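Local coordinates for protein 4-oxalocrotonate tautomerase family enzyme (Burkholderia sp. RPE67, PDB 6VVM) that belongs to the tautomerase superfamily, with two tandem beta-alpha-beta units in one chain, and assembles as a trimer, at residues A[18-31]-A[79-92]. Numbering follows the deposited sequence.
Sequences SLIDGLTRATVDAI and ALIAHLSETSASVL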
loop_
_atom_site.group_PDB
_atom_site.type_symbol
_atom_site.label_atom_id
_atom_site.label_comp_id
_atom_site.label_asym_id
_atom_site.label_seq_id
_atom_site.Cartn_x
_atom_site.Cartn_y
_atom_site.Cartn_z
ATOM N N SER A 18 -17.546 -4.488 12.908
ATOM C CA SER A 18 -18.076 -3.175 13.277
ATOM C C SER A 18 -17.173 -2.056 12.766
ATOM O O SER A 18 -17.647 -0.961 12.449
ATOM C CB SER A 18 -18.256 -3.085 14.796
ATOM O OG SER A 18 -18.518 -1.753 15.198
ATOM N N LEU A 19 -15.880 -2.326 12.623
ATOM C CA LEU A 19 -15.000 -1.327 12.027
ATOM C C LEU A 19 -15.284 -1.153 10.542
ATOM O O LEU A 19 -15.286 -0.023 10.040
ATOM C CB LEU A 19 -13.543 -1.727 12.241
ATOM C CG LEU A 19 -12.525 -0.771 11.609
ATOM C CD1 LEU A 19 -12.543 0.567 12.320
ATOM C CD2 LEU A 19 -11.106 -1.379 11.641
ATOM N N ILE A 20 -15.492 -2.263 9.818
ATOM C CA ILE A 20 -15.810 -2.184 8.397
ATOM C C ILE A 20 -17.122 -1.437 8.213
ATOM O O ILE A 20 -17.260 -0.594 7.322
ATOM C CB ILE A 20 -15.859 -3.593 7.767
ATOM C CG1 ILE A 20 -14.434 -4.107 7.452
ATOM C CG2 ILE A 20 -16.738 -3.584 6.504
ATOM C CD1 ILE A 20 -14.296 -5.623 7.472
ATOM N N ASP A 21 -18.083 -1.701 9.095
ATOM C CA ASP A 21 -19.373 -1.012 9.044
ATOM C C ASP A 21 -19.205 0.488 9.265
ATOM O O ASP A 21 -19.708 1.307 8.487
ATOM C CB ASP A 21 -20.312 -1.624 10.088
ATOM C CG ASP A 21 -21.606 -0.830 10.269
ATOM O OD1 ASP A 21 -22.239 -0.466 9.251
ATOM O OD2 ASP A 21 -21.996 -0.598 11.438
ATOM N N GLY A 22 -18.467 0.867 10.303
ATOM C CA GLY A 22 -18.366 2.277 10.639
ATOM C C GLY A 22 -17.561 3.067 9.626
ATOM O O GLY A 22 -17.916 4.196 9.288
ATOM N N LEU A 23 -16.453 2.489 9.138
ATOM C CA LEU A 23 -15.632 3.185 8.148
ATOM C C LEU A 23 -16.382 3.383 6.837
ATOM O O LEU A 23 -16.130 4.349 6.106
ATOM C CB LEU A 23 -14.331 2.407 7.913
ATOM C CG LEU A 23 -13.383 2.357 9.119
ATOM C CD1 LEU A 23 -12.192 1.494 8.747
ATOM C CD2 LEU A 23 -12.896 3.741 9.480
ATOM N N THR A 24 -17.276 2.460 6.500
ATOM C CA THR A 24 -18.077 2.642 5.299
ATOM C C THR A 24 -19.071 3.783 5.493
ATOM O O THR A 24 -19.182 4.672 4.645
ATOM C CB THR A 24 -18.776 1.325 4.935
ATOM O OG1 THR A 24 -17.772 0.329 4.672
ATOM C CG2 THR A 24 -19.650 1.479 3.678
ATOM N N ARG A 25 -19.779 3.796 6.627
ATOM C CA ARG A 25 -20.665 4.919 6.924
ATOM C C ARG A 25 -19.883 6.220 6.985
ATOM O O ARG A 25 -20.382 7.275 6.579
ATOM C CB ARG A 25 -21.391 4.689 8.247
ATOM C CG ARG A 25 -22.242 3.456 8.281
ATOM C CD ARG A 25 -22.806 3.237 9.695
ATOM N NE ARG A 25 -23.580 2.006 9.733
ATOM C CZ ARG A 25 -24.872 1.934 9.431
ATOM N NH1 ARG A 25 -25.546 3.029 9.096
ATOM N NH2 ARG A 25 -25.494 0.767 9.485
ATOM N N ALA A 26 -18.648 6.157 7.480
ATOM C CA ALA A 26 -17.831 7.357 7.591
ATOM C C ALA A 26 -17.504 7.908 6.219
ATOM O O ALA A 26 -17.491 9.131 6.020
ATOM C CB ALA A 26 -16.537 7.048 8.362
ATOM N N THR A 27 -17.236 7.007 5.263
ATOM C CA THR A 27 -16.845 7.413 3.925
ATOM C C THR A 27 -18.046 7.939 3.153
ATOM O O THR A 27 -17.955 8.980 2.497
ATOM C CB THR A 27 -16.195 6.226 3.202
ATOM O OG1 THR A 27 -15.048 5.787 3.951
ATOM C CG2 THR A 27 -15.755 6.608 1.788
ATOM N N VAL A 28 -19.192 7.260 3.271
ATOM C CA VAL A 28 -20.427 7.738 2.639
ATOM C C VAL A 28 -20.747 9.160 3.091
ATOM O O VAL A 28 -21.041 10.037 2.272
ATOM C CB VAL A 28 -21.602 6.789 2.943
ATOM C CG1 VAL A 28 -22.936 7.401 2.420
ATOM C CG2 VAL A 28 -21.371 5.436 2.327
ATOM N N ASP A 29 -20.725 9.405 4.403
ATOM C CA ASP A 29 -21.055 10.732 4.908
ATOM C C ASP A 29 -20.020 11.773 4.497
ATOM O O ASP A 29 -20.372 12.936 4.268
ATOM C CB ASP A 29 -21.188 10.711 6.431
ATOM C CG ASP A 29 -22.473 10.042 6.905
ATOM O OD1 ASP A 29 -23.345 9.696 6.063
ATOM O OD2 ASP A 29 -22.600 9.862 8.134
ATOM N N ALA A 30 -18.745 11.383 4.390
ATOM C CA ALA A 30 -17.700 12.386 4.237
ATOM C C ALA A 30 -17.571 12.856 2.802
ATOM O O ALA A 30 -17.398 14.055 2.552
ATOM C CB ALA A 30 -16.353 11.831 4.721
ATOM N N ILE A 31 -17.589 11.922 1.857
ATOM C CA ILE A 31 -17.336 12.225 0.456
ATOM C C ILE A 31 -18.479 11.805 -0.453
ATOM O O ILE A 31 -18.430 12.096 -1.657
ATOM C CB ILE A 31 -16.010 11.590 -0.024
ATOM C CG1 ILE A 31 -16.179 10.090 -0.257
ATOM C CG2 ILE A 31 -14.892 11.829 1.019
ATOM C CD1 ILE A 31 -14.929 9.416 -0.836
ATOM N N ALA A 79 -13.095 16.273 5.828
ATOM C CA ALA A 79 -14.172 15.536 6.478
ATOM C C ALA A 79 -13.874 14.045 6.496
ATOM O O ALA A 79 -14.110 13.370 7.507
ATOM C CB ALA A 79 -15.506 15.819 5.783
ATOM N N LEU A 80 -13.348 13.518 5.390
ATOM C CA LEU A 80 -12.933 12.122 5.353
ATOM C C LEU A 80 -11.916 11.819 6.451
ATOM O O LEU A 80 -12.073 10.842 7.193
ATOM C CB LEU A 80 -12.376 11.772 3.972
ATOM C CG LEU A 80 -12.079 10.283 3.757
ATOM C CD1 LEU A 80 -13.315 9.397 3.972
ATOM C CD2 LEU A 80 -11.484 10.054 2.386
ATOM N N ILE A 81 -10.883 12.664 6.587
ATOM C CA ILE A 81 -9.892 12.487 7.657
ATOM C C ILE A 81 -10.570 12.479 9.025
ATOM O O ILE A 81 -10.285 11.629 9.875
ATOM C CB ILE A 81 -8.811 13.584 7.580
ATOM C CG1 ILE A 81 -7.838 13.300 6.428
ATOM C CG2 ILE A 81 -8.063 13.707 8.910
ATOM C CD1 ILE A 81 -6.939 14.492 6.089
ATOM N N ALA A 82 -11.491 13.420 9.254
ATOM C CA ALA A 82 -12.113 13.523 10.570
ATOM C C ALA A 82 -12.972 12.298 10.863
ATOM O O ALA A 82 -12.916 11.739 11.962
ATOM C CB ALA A 82 -12.944 14.804 10.652
ATOM N N HIS A 83 -13.753 11.852 9.877
ATOM C CA HIS A 83 -14.683 10.746 10.088
ATOM C C HIS A 83 -13.963 9.412 10.203
ATOM O O HIS A 83 -14.319 8.584 11.046
ATOM C CB HIS A 83 -15.700 10.688 8.947
ATOM C CG HIS A 83 -16.854 11.635 9.102
ATOM N ND1 HIS A 83 -18.093 11.231 9.555
ATOM C CD2 HIS A 83 -16.969 12.956 8.822
ATOM C CE1 HIS A 83 -18.917 12.266 9.559
ATOM N NE2 HIS A 83 -18.261 13.323 9.113
ATOM N N LEU A 84 -12.974 9.157 9.342
ATOM C CA LEU A 84 -12.246 7.897 9.442
ATOM C C LEU A 84 -11.509 7.816 10.769
ATOM O O LEU A 84 -11.506 6.765 11.424
ATOM C CB LEU A 84 -11.273 7.739 8.265
ATOM C CG LEU A 84 -11.855 7.599 6.838
ATOM C CD1 LEU A 84 -10.715 7.496 5.790
ATOM C CD2 LEU A 84 -12.779 6.396 6.735
ATOM N N SER A 85 -10.927 8.940 11.201
ATOM C CA SER A 85 -10.142 8.978 12.432
ATOM C C SER A 85 -11.037 8.722 13.640
ATOM O O SER A 85 -10.754 7.835 14.450
ATOM C CB SER A 85 -9.441 10.332 12.574
ATOM O OG SER A 85 -8.515 10.565 11.526
ATOM N N GLU A 86 -12.145 9.475 13.753
ATOM C CA GLU A 86 -13.064 9.307 14.882
ATOM C C GLU A 86 -13.660 7.906 14.910
ATOM O O GLU A 86 -13.771 7.301 15.980
ATOM C CB GLU A 86 -14.180 10.353 14.823
ATOM C CG GLU A 86 -15.349 10.053 15.775
ATOM C CD GLU A 86 -14.932 10.130 17.237
ATOM O OE1 GLU A 86 -13.976 10.873 17.547
ATOM O OE2 GLU A 86 -15.546 9.440 18.084
ATOM N N THR A 87 -14.035 7.372 13.738
ATOM C CA THR A 87 -14.581 6.015 13.662
ATOM C C THR A 87 -13.550 4.988 14.117
ATOM O O THR A 87 -13.848 4.093 14.919
ATOM C CB THR A 87 -15.026 5.692 12.232
ATOM O OG1 THR A 87 -16.168 6.488 11.866
ATOM C CG2 THR A 87 -15.392 4.216 12.127
ATOM N N SER A 88 -12.338 5.079 13.576
ATOM C CA SER A 88 -11.301 4.124 13.943
ATOM C C SER A 88 -11.015 4.181 15.438
ATOM O O SER A 88 -10.937 3.141 16.102
ATOM C CB SER A 88 -10.033 4.401 13.135
ATOM O OG SER A 88 -10.283 4.177 11.760
ATOM N N ALA A 89 -10.894 5.391 15.992
ATOM C CA ALA A 89 -10.553 5.513 17.405
ATOM C C ALA A 89 -11.676 4.993 18.287
ATOM O O ALA A 89 -11.418 4.349 19.309
ATOM C CB ALA A 89 -10.231 6.967 17.748
ATOM N N SER A 90 -12.932 5.245 17.906
ATOM C CA SER A 90 -14.030 4.816 18.761
ATOM C C SER A 90 -14.228 3.306 18.684
ATOM O O SER A 90 -14.413 2.654 19.719
ATOM C CB SER A 90 -15.313 5.577 18.399
ATOM O OG SER A 90 -16.079 4.866 17.455
ATOM N N VAL A 91 -14.135 2.720 17.484
ATOM C CA VAL A 91 -14.367 1.283 17.346
ATOM C C VAL A 91 -13.209 0.493 17.948
ATOM O O VAL A 91 -13.411 -0.471 18.698
ATOM C CB VAL A 91 -14.595 0.906 15.871
ATOM C CG1 VAL A 91 -14.734 -0.603 15.723
ATOM C CG2 VAL A 91 -15.841 1.611 15.314
ATOM N N LEU A 92 -11.982 0.885 17.628
ATOM C CA LEU A 92 -10.828 0.187 18.176
ATOM C C LEU A 92 -10.540 0.580 19.621
ATOM O O LEU A 92 -9.658 -0.019 20.240
ATOM C CB LEU A 92 -9.590 0.451 17.321
ATOM C CG LEU A 92 -9.624 -0.030 15.875
ATOM C CD1 LEU A 92 -8.310 0.319 15.191
ATOM C CD2 LEU A 92 -9.888 -1.522 15.838
#
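Thr-87 of helix 79-92 meets the backbone of helix 18-31 where Gly-22 brings no side chain. Its CB lies 4.0 Å from CD2 of Leu-23. At the branch, OG1 turns to the methyl of Ala-26, while CG2, anti to the backbone N (chi1 -68° for OG1), presses on the chain itself, 3.5 Å from Gly-22 C. The helix axes come within 8.5 Å at 161°, close to antiparallel, an approach that small residues permit. Ala-26 CB packs on His-83 CB, and Ala-30 CB sits tightly on the backbone of the other helix, 3.5 Å from Leu-80 CA. At the other end, Val-91 CG1 lies 3.8 Å from Leu-19 CB. No hydrogen bond joins the helices; two hydroxyls near the seam bond within their own helix: Thr-27 OG1 donates to Leu-23 O (2.8 Å) and Ser-88 OG to Leu-84 O, and both hydroxyl oxygens also rest against leucine methyls across the gap. Leu-23 CD2 and Leu-84 CD2 meet 3.8 Å apart on the sheet side. Beneath them the four-stranded sheet completes the core: both leucines touch Leu-3 of strand 2-8, Leu-19 packs on Leu-42 of strand 39-45, and Leu-80 on Ile-103 of strand 100-106.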